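Local coordinates for cycloalternan-forming enzyme (Listeria monocytogenes serovar 1/2a, PDB 5F7U), which belongs to glycoside hydrolase family 31, joining a TIM-barrel domain to several beta-sandwich domains and a family 6 carbohydrate-binding module, at residues Lys821-Ser833 with Ala869-Thr881. The protein carries 1 engineered substitution. Numbering follows the deposited sequence.
With MG (magnesium ion), chain K.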
loop_
_atom_site.group_PDB
_atom_site.type_symbol
_atom_site.label_atom_id
_atom_site.label_comp_id
_atom_site.label_asym_id
_atom_site.label_seq_id
_atom_site.Cartn_x
_atom_site.Cartn_y
_atom_site.Cartn_z
ATOM N N LYS A 821 -15.882 -18.226 -12.513
ATOM C CA LYS A 821 -15.583 -19.129 -13.634
ATOM C C LYS A 821 -16.100 -18.622 -14.980
ATOM O O LYS A 821 -15.793 -19.217 -16.022
ATOM C CB LYS A 821 -16.136 -20.543 -13.377
ATOM C CG LYS A 821 -15.425 -21.326 -12.278
ATOM C CD LYS A 821 -15.700 -22.823 -12.428
ATOM C CE LYS A 821 -15.084 -23.656 -11.308
ATOM N NZ LYS A 821 -13.595 -23.505 -11.194
ATOM N N SER A 822 -16.909 -17.565 -14.960
ATOM C CA SER A 822 -17.502 -17.003 -16.187
ATOM C C SER A 822 -17.841 -15.530 -16.018
ATOM O O SER A 822 -17.959 -15.041 -14.895
ATOM C CB SER A 822 -18.777 -17.769 -16.576
ATOM O OG SER A 822 -19.790 -17.575 -15.598
ATOM N N TYR A 823 -17.987 -14.828 -17.138
ATOM C CA TYR A 823 -18.536 -13.478 -17.116
ATOM C C TYR A 823 -20.017 -13.550 -17.417
ATOM O O TYR A 823 -20.492 -14.508 -18.053
ATOM C CB TYR A 823 -17.880 -12.583 -18.186
ATOM C CG TYR A 823 -16.359 -12.555 -18.141
ATOM C CD1 TYR A 823 -15.676 -11.958 -17.073
ATOM C CD2 TYR A 823 -15.605 -13.133 -19.166
ATOM C CE1 TYR A 823 -14.283 -11.941 -17.032
ATOM C CE2 TYR A 823 -14.212 -13.112 -19.136
ATOM C CZ TYR A 823 -13.557 -12.512 -18.068
ATOM O OH TYR A 823 -12.174 -12.514 -18.004
ATOM N N ASP A 824 -20.737 -12.515 -17.012
ATOM C CA ASP A 824 -22.104 -12.319 -17.461
ATOM C C ASP A 824 -21.988 -11.677 -18.861
ATOM O O ASP A 824 -21.893 -12.411 -19.859
ATOM C CB ASP A 824 -22.893 -11.502 -16.430
ATOM C CG ASP A 824 -24.385 -11.422 -16.735
ATOM O OD1 ASP A 824 -24.822 -11.781 -17.848
ATOM O OD2 ASP A 824 -25.140 -10.977 -15.843
ATOM N N ASN A 825 -21.923 -10.345 -18.915
ATOM C CA ASN A 825 -21.609 -9.611 -20.153
ATOM C C ASN A 825 -20.238 -8.955 -20.058
ATOM O O ASN A 825 -20.074 -7.930 -19.367
ATOM C CB ASN A 825 -22.662 -8.546 -20.466
ATOM C CG ASN A 825 -24.047 -9.129 -20.673
ATOM O OD1 ASN A 825 -24.207 -10.171 -21.303
ATOM N ND2 ASN A 825 -25.058 -8.441 -20.171
ATOM N N LEU A 826 -19.248 -9.545 -20.718
ATOM C CA LEU A 826 -17.901 -8.941 -20.712
ATOM C C LEU A 826 -17.977 -7.670 -21.550
ATOM O O LEU A 826 -18.420 -7.706 -22.711
ATOM C CB LEU A 826 -16.867 -9.908 -21.261
ATOM C CG LEU A 826 -15.426 -9.439 -21.436
ATOM C CD1 LEU A 826 -14.790 -9.101 -20.097
ATOM C CD2 LEU A 826 -14.667 -10.564 -22.129
ATOM N N THR A 827 -17.541 -6.565 -20.946
ATOM C CA THR A 827 -17.781 -5.214 -21.446
ATOM C C THR A 827 -16.487 -4.418 -21.368
ATOM O O THR A 827 -15.708 -4.630 -20.446
ATOM C CB THR A 827 -18.901 -4.523 -20.634
ATOM O OG1 THR A 827 -20.104 -5.302 -20.727
ATOM C CG2 THR A 827 -19.214 -3.106 -21.147
ATOM N N PHE A 828 -16.236 -3.543 -22.347
ATOM C CA PHE A 828 -15.084 -2.645 -22.266
ATOM C C PHE A 828 -15.572 -1.217 -22.391
ATOM O O PHE A 828 -16.107 -0.837 -23.443
ATOM C CB PHE A 828 -14.036 -2.944 -23.351
ATOM C CG PHE A 828 -13.419 -4.303 -23.226
ATOM C CD1 PHE A 828 -14.048 -5.417 -23.785
ATOM C CD2 PHE A 828 -12.207 -4.478 -22.541
ATOM C CE1 PHE A 828 -13.498 -6.690 -23.645
ATOM C CE2 PHE A 828 -11.640 -5.744 -22.429
ATOM C CZ PHE A 828 -12.298 -6.848 -22.967
ATOM N N ARG A 829 -15.393 -0.456 -21.315
ATOM C CA ARG A 829 -15.707 0.964 -21.286
ATOM C C ARG A 829 -14.510 1.724 -21.855
ATOM O O ARG A 829 -13.380 1.516 -21.415
ATOM C CB ARG A 829 -16.000 1.387 -19.839
ATOM C CG ARG A 829 -16.324 2.856 -19.605
ATOM C CD ARG A 829 -17.678 3.288 -20.166
ATOM N NE ARG A 829 -18.830 2.747 -19.441
ATOM C CZ ARG A 829 -19.323 3.240 -18.311
ATOM N NH1 ARG A 829 -20.420 2.690 -17.784
ATOM N NH2 ARG A 829 -18.740 4.284 -17.713
ATOM N N VAL A 830 -14.771 2.598 -22.834
ATOM C CA VAL A 830 -13.729 3.254 -23.619
ATOM C C VAL A 830 -13.970 4.754 -23.627
ATOM O O VAL A 830 -15.074 5.200 -23.956
ATOM C CB VAL A 830 -13.709 2.719 -25.082
ATOM C CG1 VAL A 830 -12.679 3.467 -25.933
ATOM C CG2 VAL A 830 -13.388 1.214 -25.091
ATOM N N TYR A 831 -12.932 5.514 -23.267
ATOM C CA TYR A 831 -12.939 6.974 -23.352
ATOM C C TYR A 831 -11.940 7.365 -24.433
ATOM O O TYR A 831 -10.752 7.562 -24.134
ATOM C CB TYR A 831 -12.616 7.598 -21.965
ATOM C CG TYR A 831 -13.670 7.233 -20.948
ATOM C CD1 TYR A 831 -14.846 7.979 -20.840
ATOM C CD2 TYR A 831 -13.514 6.119 -20.131
ATOM C CE1 TYR A 831 -15.839 7.633 -19.925
ATOM C CE2 TYR A 831 -14.491 5.763 -19.206
ATOM C CZ TYR A 831 -15.654 6.523 -19.121
ATOM O OH TYR A 831 -16.631 6.185 -18.227
ATOM N N PRO A 832 -12.404 7.460 -25.708
ATOM C CA PRO A 832 -11.450 7.633 -26.808
ATOM C C PRO A 832 -10.652 8.929 -26.697
ATOM O O PRO A 832 -11.217 10.000 -26.437
ATOM C CB PRO A 832 -12.339 7.678 -28.060
ATOM C CG PRO A 832 -13.653 7.109 -27.657
ATOM C CD PRO A 832 -13.803 7.433 -26.193
ATOM N N SER A 833 -9.344 8.801 -26.881
ATOM C CA SER A 833 -8.413 9.925 -26.898
ATOM C C SER A 833 -7.148 9.483 -27.599
ATOM O O SER A 833 -6.353 8.750 -27.026
ATOM C CB SER A 833 -8.062 10.386 -25.487
ATOM O OG SER A 833 -7.196 11.512 -25.588
ATOM N N ALA A 869 -9.002 -11.911 -30.975
ATOM C CA ALA A 869 -9.804 -13.113 -30.758
ATOM C C ALA A 869 -10.247 -13.152 -29.283
ATOM O O ALA A 869 -9.448 -12.856 -28.389
ATOM C CB ALA A 869 -9.002 -14.349 -31.107
ATOM N N MET A 870 -11.521 -13.468 -29.052
ATOM C CA MET A 870 -12.086 -13.556 -27.693
ATOM C C MET A 870 -12.850 -14.868 -27.554
ATOM O O MET A 870 -13.336 -15.417 -28.546
ATOM C CB MET A 870 -13.048 -12.391 -27.405
ATOM C CG MET A 870 -12.465 -10.991 -27.528
ATOM S SD MET A 870 -11.217 -10.580 -26.285
ATOM C CE MET A 870 -12.247 -10.265 -24.856
ATOM N N ALA A 871 -12.973 -15.351 -26.322
ATOM C CA ALA A 871 -13.729 -16.565 -26.048
ATOM C C ALA A 871 -15.184 -16.255 -25.710
ATOM O O ALA A 871 -16.013 -17.160 -25.634
ATOM C CB ALA A 871 -13.074 -17.338 -24.919
ATOM N N ASP A 872 -15.488 -14.974 -25.520
ATOM C CA ASP A 872 -16.815 -14.526 -25.107
ATOM C C ASP A 872 -17.323 -13.456 -26.049
ATOM O O ASP A 872 -16.530 -12.736 -26.660
ATOM C CB ASP A 872 -16.760 -13.900 -23.707
ATOM C CG ASP A 872 -16.282 -14.862 -22.641
ATOM O OD1 ASP A 872 -17.109 -15.629 -22.121
ATOM O OD2 ASP A 872 -15.082 -14.843 -22.301
ATOM N N GLU A 873 -18.647 -13.350 -26.140
ATOM C CA GLU A 873 -19.316 -12.145 -26.645
ATOM C C GLU A 873 -18.759 -10.928 -25.896
ATOM O O GLU A 873 -18.458 -11.006 -24.706
ATOM C CB GLU A 873 -20.811 -12.293 -26.392
ATOM C CG GLU A 873 -21.720 -11.109 -26.685
ATOM C CD GLU A 873 -23.173 -11.486 -26.446
ATOM O OE1 GLU A 873 -23.744 -12.198 -27.297
ATOM O OE2 GLU A 873 -23.745 -11.102 -25.404
ATOM N N THR A 874 -18.566 -9.829 -26.606
ATOM C CA THR A 874 -18.048 -8.619 -25.987
ATOM C C THR A 874 -18.970 -7.445 -26.270
ATOM O O THR A 874 -19.548 -7.365 -27.343
ATOM C CB THR A 874 -16.619 -8.272 -26.470
ATOM O OG1 THR A 874 -16.594 -8.256 -27.892
ATOM C CG2 THR A 874 -15.594 -9.282 -25.982
ATOM N N THR A 875 -19.085 -6.534 -25.309
ATOM C CA THR A 875 -19.821 -5.293 -25.501
ATOM C C THR A 875 -18.873 -4.124 -25.256
ATOM O O THR A 875 -18.305 -4.006 -24.172
ATOM C CB THR A 875 -21.030 -5.181 -24.546
ATOM O OG1 THR A 875 -21.921 -6.294 -24.735
ATOM C CG2 THR A 875 -21.795 -3.868 -24.777
ATOM N N MET A 876 -18.685 -3.277 -26.259
ATOM C CA MET A 876 -17.988 -2.014 -26.035
ATOM C C MET A 876 -18.996 -0.989 -25.510
ATOM O O MET A 876 -20.132 -0.925 -26.002
ATOM C CB MET A 876 -17.367 -1.459 -27.332
ATOM C CG MET A 876 -16.463 -2.397 -28.116
ATOM S SD MET A 876 -15.053 -3.066 -27.204
ATOM C CE MET A 876 -14.152 -1.588 -26.785
ATOM N N GLN A 877 -18.579 -0.177 -24.540
ATOM C CA GLN A 877 -19.324 1.037 -24.207
ATOM C C GLN A 877 -18.417 2.226 -24.477
ATOM O O GLN A 877 -17.533 2.552 -23.675
ATOM C CB GLN A 877 -19.789 1.059 -22.744
ATOM C CG GLN A 877 -20.828 0.005 -22.372
ATOM C CD GLN A 877 -21.314 0.140 -20.941
ATOM O OE1 GLN A 877 -20.596 0.636 -20.058
ATOM N NE2 GLN A 877 -22.549 -0.312 -20.696
ATOM N N VAL A 878 -18.646 2.876 -25.611
ATOM C CA VAL A 878 -17.760 3.946 -26.079
ATOM C C VAL A 878 -18.375 5.304 -25.753
ATOM O O VAL A 878 -19.500 5.603 -26.179
ATOM C CB VAL A 878 -17.505 3.840 -27.607
ATOM C CG1 VAL A 878 -16.437 4.831 -28.057
ATOM C CG2 VAL A 878 -17.112 2.426 -28.010
ATOM N N PHE A 879 -17.604 6.148 -25.062
ATOM C CA PHE A 879 -18.035 7.518 -24.718
ATOM C C PHE A 879 -17.976 8.350 -25.998
ATOM O O PHE A 879 -16.891 8.568 -26.548
ATOM C CB PHE A 879 -17.104 8.077 -23.630
ATOM C CG PHE A 879 -17.581 9.351 -22.969
ATOM C CD1 PHE A 879 -18.830 9.428 -22.333
ATOM C CD2 PHE A 879 -16.722 10.467 -22.900
ATOM C CE1 PHE A 879 -19.231 10.600 -21.667
ATOM C CE2 PHE A 879 -17.125 11.634 -22.259
ATOM C CZ PHE A 879 -18.369 11.702 -21.631
ATOM N N SER A 880 -19.139 8.764 -26.502
ATOM C CA SER A 880 -19.220 9.506 -27.774
ATOM C C SER A 880 -20.636 9.956 -28.018
ATOM O O SER A 880 -21.548 9.533 -27.317
ATOM C CB SER A 880 -18.798 8.621 -28.968
ATOM O OG SER A 880 -19.827 7.691 -29.313
ATOM N N THR A 881 -20.826 10.794 -29.038
ATOM C CA THR A 881 -22.184 11.066 -29.522
ATOM C C THR A 881 -22.712 9.844 -30.284
ATOM O O THR A 881 -21.968 8.894 -30.535
ATOM C CB THR A 881 -22.239 12.306 -30.422
ATOM O OG1 THR A 881 -21.384 12.095 -31.552
ATOM C CG2 THR A 881 -21.810 13.543 -29.644
HETATM MG MG MG K . -21.384 -14.545 -20.052
HETATM O O HOH W 1 -17.720 -16.402 -19.562
HETATM O O HOH W 2 -19.799 -11.793 -22.458
HETATM O O HOH W 3 -22.377 -10.989 -23.221
HETATM O O HOH W 4 -26.061 -11.402 -23.810
HETATM O O HOH W 5 -20.864 -8.654 -23.664
HETATM O O HOH W 6 -19.649 -14.231 -21.234
HETATM O O HOH W 7 -22.392 -14.592 -22.440
HETATM O O HOH W 8 -20.682 -16.881 -19.904
#
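F828 and M876, paired across two parallel strands, illustrate how a bent side chain on one strand can fill the hollow between two on its neighbour. M876 curls back on itself, chi2 -57° and chi3 -61°, which brings its methyl CE into the notch between F828 and V830. M876 CE lies 3.7 Å from F828 CB and only 3.4 Å from V830 CG2, tighter than usual van der Waals contact, while the sulfur meets the F828 ring obliquely in a Met-aromatic contact. The far edge of that ring meets T874 CG2 and M870 CE, which reaches in from the loop and also fits against L826 CD2. Farther along this face, P832 CG nests on V878 CG1 at 3.6 Å.

The opposite face mixes polar and apolar contacts. R829, bent at chi2 and chi3, turns its guanidinium edge to Q877 and holds OE1 side-on with NE (2.8 Å) and NH1 (3.1 Å); NH2 bonds Y831 OH, so both partners fix the group's rotation. Q877 CG rests against T827 CG2, and Y831 sets CE1 over one face of the F879 ring, the two planes oblique at 56°.

Backbone bonds run alternately between the strands, from T875 N to L826 O through to F879 N to V830 O. Before the strands, Y823 and D824 carbonyls bind a magnesium ion, and a water on it donates to D872 OD1. The two strands are the only parallel neighbours in a five-stranded mixed sheet, with antiparallel 801-806 beside 825-830 and 917-922 beside 874-879, while V830 and M870 touch strand 848-857 of another sheet.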